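Local coordinates for Tle cognate immunity protein 4 C-terminal domain-containing protein (Pseudomonas aeruginosa PAO1, PDB 4R1D) that probably protects the bacterium from its own secreted lipase effector Tle4 by binding it as the cognate immunity protein Tli4, at residues B[30-41]-B[105-113]; B[74-82]-B[94-102]. All blocks are in the same frame, centred on the assembly; numbering follows the deposited sequence.

After its first strands, the chain runs through strand 33-38 and helix 42-58, then strands 68-73, 79-84, 92-100 and 107-115. Interaction 2 (74-82 with 94-102) closes the short loop of the 79-84/92-100 hairpin. Interaction 1 (30-41 with 105-113) closes a longer one, 63 intervening residues that include helix 42-58, and interaction 2 is nested wholly inside it. Their centres lie 9 Å apart because strands 92-100 and 107-115 are sheet neighbours: Tyr108 N lies 2.8 Å from Val99 O, a probable hydrogen bond. Together the contacts line up 79-84, 92-100, 107-115 and 33-38 in that order, each antiparallel to the next, all within the family's N-terminal domain range.

Interaction 1 of 2, residues B[30-41]-B[105-113]; sequences LWGDRIEYLDDK and WHVYRWKGK
Trp110 reaches across to the turn at Leu30-Asp33, where its NE1 donates to Leu30 O at 3.0 Å (N-H...O 139°), the acceptor lying close to the indole plane. Asp33 O takes a second, weak bond from the same NE1. Leu30 CD2 covers one indole face, 3.8 Å from the centroid of the six-membered ring in a CH-pi contact. With CG anti to the backbone N (chi1 178°), Trp110 brings the N-H edge of its ring to these turn carbonyls. Leu30 O also accepts from Asp33 N, from the opposite face of its carbonyl plane. Farther along, Glu36 and Arg109 form an antiparallel hydrogen-bonded pair, Glu36 N to Arg109 O at 2.8 Å. On the other face of the sheet Tyr37 and Tyr108 form an offset edge-to-face pair, the edge of Tyr37 toward the face of Tyr108, planes at 61°. Water bridges Glu36 OE1 to Arg109 NH1, while Arg109 NH2 makes its salt bridge with Asp96. Helix 119-132 packs on Trp110. The two N-H contacts, one weak, together with Leu30 limit how the indole can turn, and Arg397 of the partner chain meets its pi surface (cation-pi) and Asp33 OD2 (salt bridge).

Interaction 2 of 2, residues B[74-82]-B[94-102]; sequences FGNESVGLL and LLDTYVTSK
Phe74 and Thr97 cross at about a right angle, and the methyl does the touching: Thr97 CG2 lies 3.6 Å from Phe74 CE2. Phe74 and Leu95 come at each other from opposite directions, Leu95 CD1 at the ring edge near the plane, 4.1 Å from Phe74 CZ. Gly80 and Thr97 form a non-hydrogen-bonded pair, and the phenyl lies close to the CA of Gly80. Thr97 places its OG1 between backbone N and carbonyl carbon, which turns CG2 to the phenyl while OG1 bonds Trp110 O on the neighbouring strand. Leu82 CD1 slants across Leu95, 4.0 Å from its CB.

Val79, Leu81, Asp96 and Tyr98 occupy the other face. Tyr98 OH donates to Asp96 OD2 at 2.6 Å, from above the carboxylate plane. Helix 42-58 covers this face through Leu52 and Val49.

At the open end of this hairpin, by the type I' turn Gly75-Ser78, Ser78 OG donates to Tyr98 O at 2.7 Å, tilted from the carbonyl plane, whereas Val79 N reaches the same oxygen within it. Lys102 is modelled in two conformers; in one of them NZ donates to Thr100 OG1 and makes a long, tentative salt bridge with Glu77 OE1, at 3.8 Å.

Tyr98 N donates to Val79 O with an N-H...O angle of 176°, and Asp96 N to Leu81 O with one of 178°, though the bond from Val79 N to Tyr98 O is more bent. With strand directions 161° apart, this is the ladder of an antiparallel beta hairpin, here packed between helices 42-58 and 119-132.

Interaction 1 of 2, residues B[30-41]-B[105-113]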
loop_
_atom_site.group_PDB
_atom_site.type_symbol
_atom_site.label_atom_id
_atom_site.label_comp_id
_atom_site.label_asym_id
_atom_site.label_seq_id
_atom_site.Cartn_x
_atom_site.Cartn_y
_atom_site.Cartn_z
ATOM N N LEU B 30 -4.841 -2.868 20.526
ATOM C CA LEU B 30 -4.083 -3.197 21.724
ATOM C C LEU B 30 -2.763 -3.845 21.304
ATOM O O LEU B 30 -2.758 -4.824 20.556
ATOM C CB LEU B 30 -4.898 -4.165 22.582
ATOM C CG LEU B 30 -4.388 -4.517 23.971
ATOM C CD1 LEU B 30 -4.302 -3.273 24.856
ATOM C CD2 LEU B 30 -5.313 -5.568 24.569
ATOM N N TRP B 31 -1.654 -3.295 21.801
ATOM C CA TRP B 31 -0.328 -3.744 21.399
ATOM C C TRP B 31 -0.257 -3.799 19.874
ATOM O O TRP B 31 0.383 -4.667 19.297
ATOM C CB TRP B 31 0.020 -5.088 22.054
ATOM C CG TRP B 31 0.040 -4.989 23.563
ATOM C CD1 TRP B 31 -0.939 -5.392 24.426
ATOM C CD2 TRP B 31 1.081 -4.433 24.371
ATOM N NE1 TRP B 31 -0.576 -5.111 25.722
ATOM C CE2 TRP B 31 0.663 -4.525 25.716
ATOM C CE3 TRP B 31 2.322 -3.853 24.087
ATOM C CZ2 TRP B 31 1.446 -4.069 26.776
ATOM C CZ3 TRP B 31 3.102 -3.407 25.139
ATOM C CH2 TRP B 31 2.661 -3.514 26.467
ATOM N N GLY B 32 -0.919 -2.838 19.231
ATOM C CA GLY B 32 -0.807 -2.661 17.796
ATOM C C GLY B 32 -1.796 -3.445 16.952
ATOM O O GLY B 32 -1.913 -3.196 15.761
ATOM N N ASP B 33 -2.520 -4.379 17.565
ATOM C CA ASP B 33 -3.454 -5.232 16.831
ATOM C C ASP B 33 -4.904 -4.892 17.172
ATOM O O ASP B 33 -5.223 -4.620 18.323
ATOM C CB ASP B 33 -3.169 -6.701 17.164
ATOM C CG ASP B 33 -1.786 -7.136 16.711
ATOM O OD1 ASP B 33 -1.393 -6.782 15.580
ATOM O OD2 ASP B 33 -1.085 -7.821 17.482
ATOM N N ARG B 34 -5.784 -4.914 16.177
ATOM C CA ARG B 34 -7.170 -4.533 16.418
ATOM C C ARG B 34 -7.914 -5.476 17.357
ATOM O O ARG B 34 -7.834 -6.694 17.218
ATOM C CB ARG B 34 -7.923 -4.448 15.096
ATOM C CG ARG B 34 -9.393 -4.085 15.264
ATOM C CD ARG B 34 -9.991 -3.656 13.939
ATOM N NE ARG B 34 -11.423 -3.407 14.077
ATOM C CZ ARG B 34 -12.287 -3.404 13.064
ATOM N NH1 ARG B 34 -11.859 -3.626 11.826
ATOM N NH2 ARG B 34 -13.581 -3.173 13.289
ATOM N N ILE B 35 -8.618 -4.898 18.329
ATOM C CA ILE B 35 -9.574 -5.661 19.110
ATOM C C ILE B 35 -10.941 -5.393 18.485
ATOM O O ILE B 35 -11.469 -4.277 18.543
ATOM C CB ILE B 35 -9.528 -5.347 20.633
ATOM C CG1 ILE B 35 -10.584 -6.184 21.365
ATOM C CG2 ILE B 35 -9.681 -3.847 20.910
ATOM C CD1 ILE B 35 -10.243 -6.458 22.833
ATOM N N GLU B 36 -11.461 -6.429 17.835
ATOM C CA GLU B 36 -12.676 -6.346 17.027
ATOM C C GLU B 36 -13.889 -6.867 17.784
ATOM O O GLU B 36 -13.882 -7.987 18.295
ATOM C CB GLU B 36 -12.486 -7.154 15.738
ATOM C CG GLU B 36 -13.658 -7.048 14.769
ATOM C CD GLU B 36 -13.570 -8.037 13.619
ATOM O OE1 GLU B 36 -12.706 -8.938 13.672
ATOM O OE2 GLU B 36 -14.374 -7.916 12.662
ATOM N N TYR B 37 -14.938 -6.051 17.848
ATOM C CA TYR B 37 -16.192 -6.475 18.455
ATOM C C TYR B 37 -16.958 -7.383 17.493
ATOM O O TYR B 37 -17.128 -7.061 16.316
ATOM C CB TYR B 37 -17.039 -5.256 18.823
ATOM C CG TYR B 37 -18.462 -5.629 19.131
ATOM C CD1 TYR B 37 -18.788 -6.294 20.303
ATOM C CD2 TYR B 37 -19.476 -5.348 18.229
ATOM C CE1 TYR B 37 -20.092 -6.661 20.572
ATOM C CE2 TYR B 37 -20.778 -5.707 18.486
ATOM C CZ TYR B 37 -21.082 -6.358 19.654
ATOM O OH TYR B 37 -22.388 -6.701 19.892
ATOM N N LEU B 38 -17.423 -8.521 17.997
ATOM C CA LEU B 38 -18.136 -9.485 17.167
ATOM C C LEU B 38 -19.609 -9.528 17.562
ATOM O O LEU B 38 -19.930 -9.388 18.740
ATOM C CB LEU B 38 -17.532 -10.877 17.358
ATOM C CG LEU B 38 -16.028 -11.024 17.107
ATOM C CD1 LEU B 38 -15.575 -12.468 17.379
ATOM C CD2 LEU B 38 -15.699 -10.620 15.684
ATOM N N ASP B 39 -20.484 -9.737 16.579
ATOM C CA ASP B 39 -21.930 -9.813 16.821
ATOM C C ASP B 39 -22.333 -11.167 17.386
ATOM O O ASP B 39 -23.487 -11.369 17.766
ATOM C CB ASP B 39 -22.709 -9.577 15.525
ATOM C CG ASP B 39 -22.606 -8.148 15.033
ATOM O OD1 ASP B 39 -22.623 -7.228 15.880
ATOM O OD2 ASP B 39 -22.503 -7.945 13.803
ATOM N N ASP B 40 -21.376 -12.087 17.436
ATOM C CA ASP B 40 -21.639 -13.475 17.804
ATOM C C ASP B 40 -22.388 -13.664 19.107
ATOM O O ASP B 40 -22.052 -13.058 20.125
ATOM C CB ASP B 40 -20.329 -14.257 17.917
ATOM C CG ASP B 40 -19.626 -14.412 16.587
ATOM O OD1 ASP B 40 -19.654 -13.465 15.780
ATOM O OD2 ASP B 40 -19.045 -15.492 16.359
ATOM N N LYS B 41 -23.395 -14.531 19.067
ATOM C CA LYS B 41 -23.949 -15.112 20.276
ATOM C C LYS B 41 -23.000 -16.228 20.711
ATOM O O LYS B 41 -22.206 -16.718 19.903
ATOM C CB LYS B 41 -25.357 -15.657 20.005
ATOM C CG LYS B 41 -26.382 -14.577 19.658
ATOM C CD LYS B 41 -27.694 -15.169 19.145
ATOM C CE LYS B 41 -27.575 -15.633 17.697
ATOM N NZ LYS B 41 -28.845 -16.223 17.182
ATOM N N TRP B 105 -22.253 -10.288 28.670
ATOM C CA TRP B 105 -21.484 -10.980 27.648
ATOM C C TRP B 105 -21.440 -10.209 26.332
ATOM O O TRP B 105 -22.476 -9.845 25.779
ATOM C CB TRP B 105 -22.115 -12.353 27.429
ATOM C CG TRP B 105 -21.282 -13.339 26.686
ATOM C CD1 TRP B 105 -20.413 -14.246 27.219
ATOM C CD2 TRP B 105 -21.257 -13.538 25.275
ATOM N NE1 TRP B 105 -19.844 -15.000 26.223
ATOM C CE2 TRP B 105 -20.346 -14.582 25.017
ATOM C CE3 TRP B 105 -21.915 -12.932 24.200
ATOM C CZ2 TRP B 105 -20.078 -15.036 23.734
ATOM C CZ3 TRP B 105 -21.647 -13.383 22.926
ATOM C CH2 TRP B 105 -20.739 -14.427 22.701
ATOM N N HIS B 106 -20.228 -9.949 25.847
ATOM C CA HIS B 106 -20.004 -9.494 24.479
ATOM C C HIS B 106 -18.720 -10.168 24.043
ATOM O O HIS B 106 -17.820 -10.368 24.861
ATOM C CB HIS B 106 -19.797 -7.978 24.399
ATOM C CG HIS B 106 -20.939 -7.179 24.942
ATOM N ND1 HIS B 106 -22.161 -7.100 24.306
ATOM C CD2 HIS B 106 -21.043 -6.417 26.055
ATOM C CE1 HIS B 106 -22.969 -6.324 25.008
ATOM N NE2 HIS B 106 -22.316 -5.900 26.076
ATOM N N VAL B 107 -18.627 -10.493 22.765
ATOM C CA VAL B 107 -17.466 -11.215 22.251
ATOM C C VAL B 107 -16.525 -10.326 21.447
ATOM O O VAL B 107 -16.975 -9.443 20.731
ATOM C CB VAL B 107 -17.918 -12.381 21.366
ATOM C CG1 VAL B 107 -17.026 -12.509 20.159
ATOM C CG2 VAL B 107 -17.893 -13.646 22.157
ATOM N N TYR B 108 -15.221 -10.571 21.580
ATOM C CA TYR B 108 -14.211 -9.823 20.837
ATOM C C TYR B 108 -13.151 -10.742 20.267
ATOM O O TYR B 108 -12.813 -11.760 20.875
ATOM C CB TYR B 108 -13.538 -8.790 21.748
ATOM C CG TYR B 108 -14.530 -7.858 22.384
ATOM C CD1 TYR B 108 -14.768 -6.594 21.858
ATOM C CD2 TYR B 108 -15.268 -8.265 23.493
ATOM C CE1 TYR B 108 -15.692 -5.751 22.435
ATOM C CE2 TYR B 108 -16.190 -7.440 24.064
ATOM C CZ TYR B 108 -16.402 -6.185 23.542
ATOM O OH TYR B 108 -17.333 -5.370 24.143
ATOM N N ARG B 109 -12.615 -10.362 19.108
ATOM C CA ARG B 109 -11.484 -11.062 18.522
ATOM C C ARG B 109 -10.275 -10.132 18.551
ATOM O O ARG B 109 -10.372 -8.982 18.148
ATOM C CB ARG B 109 -11.784 -11.459 17.080
ATOM C CG ARG B 109 -10.640 -12.196 16.419
ATOM C CD ARG B 109 -10.909 -12.444 14.941
ATOM N NE ARG B 109 -10.055 -13.507 14.418
ATOM C CZ ARG B 109 -10.036 -13.898 13.146
ATOM N NH1 ARG B 109 -10.817 -13.306 12.255
ATOM N NH2 ARG B 109 -9.232 -14.886 12.763
ATOM N N TRP B 110 -9.146 -10.630 19.041
ATOM C CA TRP B 110 -7.942 -9.825 19.126
ATOM C C TRP B 110 -6.781 -10.683 18.643
ATOM O O TRP B 110 -6.254 -11.519 19.385
ATOM C CB TRP B 110 -7.714 -9.342 20.559
ATOM C CG TRP B 110 -6.451 -8.531 20.711
ATOM C CD1 TRP B 110 -6.043 -7.481 19.930
ATOM C CD2 TRP B 110 -5.437 -8.711 21.706
ATOM N NE1 TRP B 110 -4.828 -6.989 20.389
ATOM C CE2 TRP B 110 -4.437 -7.730 21.473
ATOM C CE3 TRP B 110 -5.277 -9.600 22.775
ATOM C CZ2 TRP B 110 -3.302 -7.619 22.268
ATOM C CZ3 TRP B 110 -4.132 -9.482 23.573
ATOM C CH2 TRP B 110 -3.171 -8.500 23.312
ATOM N N LYS B 111 -6.404 -10.500 17.385
ATOM C CA LYS B 111 -5.457 -11.410 16.750
ATOM C C LYS B 111 -4.204 -10.678 16.316
ATOM O O LYS B 111 -4.273 -9.596 15.737
ATOM C CB LYS B 111 -6.103 -12.086 15.534
ATOM C CG LYS B 111 -5.159 -13.006 14.748
ATOM C CD LYS B 111 -5.847 -13.588 13.524
ATOM C CE LYS B 111 -6.241 -12.505 12.537
ATOM N NZ LYS B 111 -6.803 -13.074 11.279
ATOM N N GLY B 112 -3.051 -11.272 16.593
ATOM C CA GLY B 112 -1.813 -10.663 16.159
ATOM C C GLY B 112 -0.635 -11.592 16.313
ATOM O O GLY B 112 -0.760 -12.684 16.855
ATOM N N LYS B 113 0.521 -11.157 15.829
ATOM C CA LYS B 113 1.709 -12.004 15.901
ATOM C C LYS B 113 2.386 -11.923 17.260
ATOM O O LYS B 113 2.395 -10.875 17.910
ATOM C CB LYS B 113 2.684 -11.634 14.779
ATOM C CG LYS B 113 2.149 -11.974 13.411
ATOM C CD LYS B 113 3.164 -11.724 12.317
ATOM C CE LYS B 113 3.019 -10.323 11.760
ATOM N NZ LYS B 113 3.808 -10.166 10.513
HETATM O O HOH W 1 1.522 -8.424 17.374
HETATM O O HOH W 2 0.247 -8.744 14.177
HETATM O O HOH W 3 -7.951 -8.821 15.526
HETATM O O HOH W 4 -12.675 -11.010 12.044
HETATM O O HOH W 5 -22.691 -8.696 21.885
#

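Interaction 2 of 2, residues B[74-82]-B[94-102]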
loop_
_atom_site.group_PDB
_atom_site.type_symbol
_atom_site.label_atom_id
_atom_site.label_comp_id
_atom_site.label_asym_id
_atom_site.label_seq_id
_atom_site.Cartn_x
_atom_site.Cartn_y
_atom_site.Cartn_z
ATOM N N PHE B 74 -7.207 -19.020 28.567
ATOM C CA PHE B 74 -6.725 -17.839 29.278
ATOM C C PHE B 74 -7.471 -17.580 30.582
ATOM O O PHE B 74 -7.292 -16.532 31.203
ATOM C CB PHE B 74 -6.838 -16.580 28.401
ATOM C CG PHE B 74 -6.009 -16.631 27.145
ATOM C CD1 PHE B 74 -4.641 -16.788 27.217
ATOM C CD2 PHE B 74 -6.602 -16.495 25.896
ATOM C CE1 PHE B 74 -3.863 -16.826 26.067
ATOM C CE2 PHE B 74 -5.830 -16.531 24.736
ATOM C CZ PHE B 74 -4.465 -16.697 24.821
ATOM N N GLY B 75 -8.308 -18.527 30.990
ATOM C CA GLY B 75 -9.196 -18.308 32.116
ATOM C C GLY B 75 -10.342 -17.402 31.698
ATOM O O GLY B 75 -10.313 -16.812 30.613
ATOM N N ASN B 76 -11.353 -17.296 32.554
ATOM C CA ASN B 76 -12.487 -16.417 32.297
ATOM C C ASN B 76 -13.154 -16.662 30.946
ATOM O O ASN B 76 -13.608 -15.724 30.289
ATOM C CB ASN B 76 -12.055 -14.956 32.445
ATOM C CG ASN B 76 -11.802 -14.576 33.891
ATOM O OD1 ASN B 76 -10.655 -14.413 34.319
ATOM N ND2 ASN B 76 -12.881 -14.444 34.658
ATOM N N GLU B 77 -13.223 -17.939 30.564
ATOM C CA GLU B 77 -13.762 -18.413 29.277
ATOM C C GLU B 77 -13.099 -17.853 28.017
ATOM O O GLU B 77 -13.583 -18.072 26.914
ATOM C CB GLU B 77 -15.294 -18.294 29.178
ATOM C CG GLU B 77 -15.925 -17.128 29.905
ATOM C CD GLU B 77 -16.225 -17.458 31.350
ATOM O OE1 GLU B 77 -16.360 -16.521 32.163
ATOM O OE2 GLU B 77 -16.326 -18.664 31.671
ATOM N N SER B 78 -11.988 -17.152 28.182
ATOM C CA SER B 78 -11.265 -16.632 27.032
ATOM C C SER B 78 -10.306 -17.689 26.499
ATOM O O SER B 78 -9.697 -18.425 27.280
ATOM C CB SER B 78 -10.515 -15.357 27.417
ATOM O OG SER B 78 -9.743 -14.883 26.329
ATOM N N VAL B 79 -10.175 -17.771 25.174
ATOM C CA VAL B 79 -9.289 -18.754 24.560
ATOM C C VAL B 79 -8.441 -18.157 23.437
ATOM O O VAL B 79 -8.768 -17.108 22.874
ATOM C CB VAL B 79 -10.079 -19.953 23.985
ATOM C CG1 VAL B 79 -10.874 -20.652 25.092
ATOM C CG2 VAL B 79 -11.003 -19.496 22.866
ATOM N N GLY B 80 -7.357 -18.842 23.105
ATOM C CA GLY B 80 -6.536 -18.436 21.978
ATOM C C GLY B 80 -6.184 -19.598 21.079
ATOM O O GLY B 80 -5.966 -20.713 21.551
ATOM N N LEU B 81 -6.142 -19.348 19.775
ATOM C CA LEU B 81 -5.623 -20.322 18.831
ATOM C C LEU B 81 -4.230 -19.877 18.424
ATOM O O LEU B 81 -4.047 -18.764 17.940
ATOM C CB LEU B 81 -6.523 -20.429 17.589
ATOM C CG LEU B 81 -7.996 -20.787 17.842
ATOM C CD1 LEU B 81 -8.815 -20.759 16.558
ATOM C CD2 LEU B 81 -8.113 -22.152 18.527
ATOM N N LEU B 82 -3.249 -20.745 18.636
ATOM C CA LEU B 82 -1.869 -20.433 18.300
ATOM C C LEU B 82 -1.445 -21.246 17.096
ATOM O O LEU B 82 -1.517 -22.485 17.104
ATOM C CB LEU B 82 -0.953 -20.745 19.490
ATOM C CG LEU B 82 0.486 -20.236 19.371
ATOM C CD1 LEU B 82 0.527 -18.745 19.593
ATOM C CD2 LEU B 82 1.354 -20.942 20.411
ATOM N N LEU B 94 1.052 -16.735 15.082
ATOM C CA LEU B 94 -0.166 -15.957 15.100
ATOM C C LEU B 94 -0.928 -16.424 16.325
ATOM O O LEU B 94 -1.146 -17.632 16.502
ATOM C CB LEU B 94 -0.982 -16.271 13.854
ATOM C CG LEU B 94 -2.218 -15.418 13.581
ATOM C CD1 LEU B 94 -1.836 -13.935 13.485
ATOM C CD2 LEU B 94 -2.880 -15.906 12.298
ATOM N N LEU B 95 -1.306 -15.481 17.180
ATOM C CA LEU B 95 -2.152 -15.781 18.327
ATOM C C LEU B 95 -3.497 -15.103 18.123
ATOM O O LEU B 95 -3.596 -13.877 18.142
ATOM C CB LEU B 95 -1.502 -15.302 19.620
ATOM C CG LEU B 95 -2.349 -15.471 20.886
ATOM C CD1 LEU B 95 -2.742 -16.929 21.067
ATOM C CD2 LEU B 95 -1.605 -14.942 22.103
ATOM N N ASP B 96 -4.519 -15.918 17.886
ATOM C CA ASP B 96 -5.874 -15.431 17.634
ATOM C C ASP B 96 -6.699 -15.563 18.921
ATOM O O ASP B 96 -7.184 -16.653 19.234
ATOM C CB ASP B 96 -6.482 -16.274 16.520
ATOM C CG ASP B 96 -7.773 -15.693 15.960
ATOM O OD1 ASP B 96 -8.124 -14.578 16.361
ATOM O OD2 ASP B 96 -8.406 -16.366 15.109
ATOM N N THR B 97 -6.843 -14.473 19.674
ATOM C CA THR B 97 -7.538 -14.539 20.968
ATOM C C THR B 97 -9.001 -14.125 20.886
ATOM O O THR B 97 -9.353 -13.139 20.227
ATOM C CB THR B 97 -6.880 -13.682 22.067
ATOM O OG1 THR B 97 -7.048 -12.295 21.766
ATOM C CG2 THR B 97 -5.386 -14.019 22.251
ATOM N N TYR B 98 -9.844 -14.883 21.575
ATOM C CA TYR B 98 -11.259 -14.557 21.692
ATOM C C TYR B 98 -11.549 -14.304 23.162
ATOM O O TYR B 98 -11.150 -15.083 24.032
ATOM C CB TYR B 98 -12.103 -15.700 21.123
ATOM C CG TYR B 98 -11.803 -15.900 19.661
ATOM C CD1 TYR B 98 -12.542 -15.243 18.697
ATOM C CD2 TYR B 98 -10.719 -16.676 19.244
ATOM C CE1 TYR B 98 -12.254 -15.380 17.353
ATOM C CE2 TYR B 98 -10.421 -16.820 17.898
ATOM C CZ TYR B 98 -11.195 -16.163 16.959
ATOM O OH TYR B 98 -10.929 -16.284 15.616
ATOM N N VAL B 99 -12.208 -13.192 23.443
ATOM C CA VAL B 99 -12.379 -12.766 24.829
ATOM C C VAL B 99 -13.739 -12.117 24.999
ATOM O O VAL B 99 -14.256 -11.488 24.072
ATOM C CB VAL B 99 -11.254 -11.799 25.269
ATOM C CG1 VAL B 99 -11.281 -10.509 24.451
ATOM C CG2 VAL B 99 -11.342 -11.504 26.765
ATOM N N THR B 100 -14.323 -12.283 26.181
ATOM C CA THR B 100 -15.662 -11.779 26.451
ATOM C C THR B 100 -15.669 -10.787 27.604
ATOM O O THR B 100 -14.880 -10.895 28.530
ATOM C CB THR B 100 -16.611 -12.941 26.797
ATOM O OG1 THR B 100 -16.058 -13.694 27.884
ATOM C CG2 THR B 100 -16.776 -13.849 25.597
ATOM N N SER B 101 -16.571 -9.815 27.545
ATOM C CA SER B 101 -16.720 -8.859 28.629
ATOM C C SER B 101 -17.560 -9.474 29.746
ATOM O O SER B 101 -18.298 -10.438 29.516
ATOM C CB SER B 101 -17.399 -7.593 28.111
ATOM O OG SER B 101 -18.587 -7.931 27.414
ATOM N N LYS B 102 -17.417 -8.921 30.947
ATOM C CA LYS B 102 -18.225 -9.330 32.096
ATOM C C LYS B 102 -18.726 -8.088 32.818
ATOM O O LYS B 102 -18.062 -7.047 32.822
ATOM C CB LYS B 102 -17.403 -10.190 33.065
ATOM C CG LYS B 102 -16.693 -11.356 32.407
ATOM C CD LYS B 102 -17.662 -12.259 31.672
ATOM C CE LYS B 102 -16.951 -13.078 30.605
ATOM N NZ LYS B 102 -17.885 -13.954 29.853
#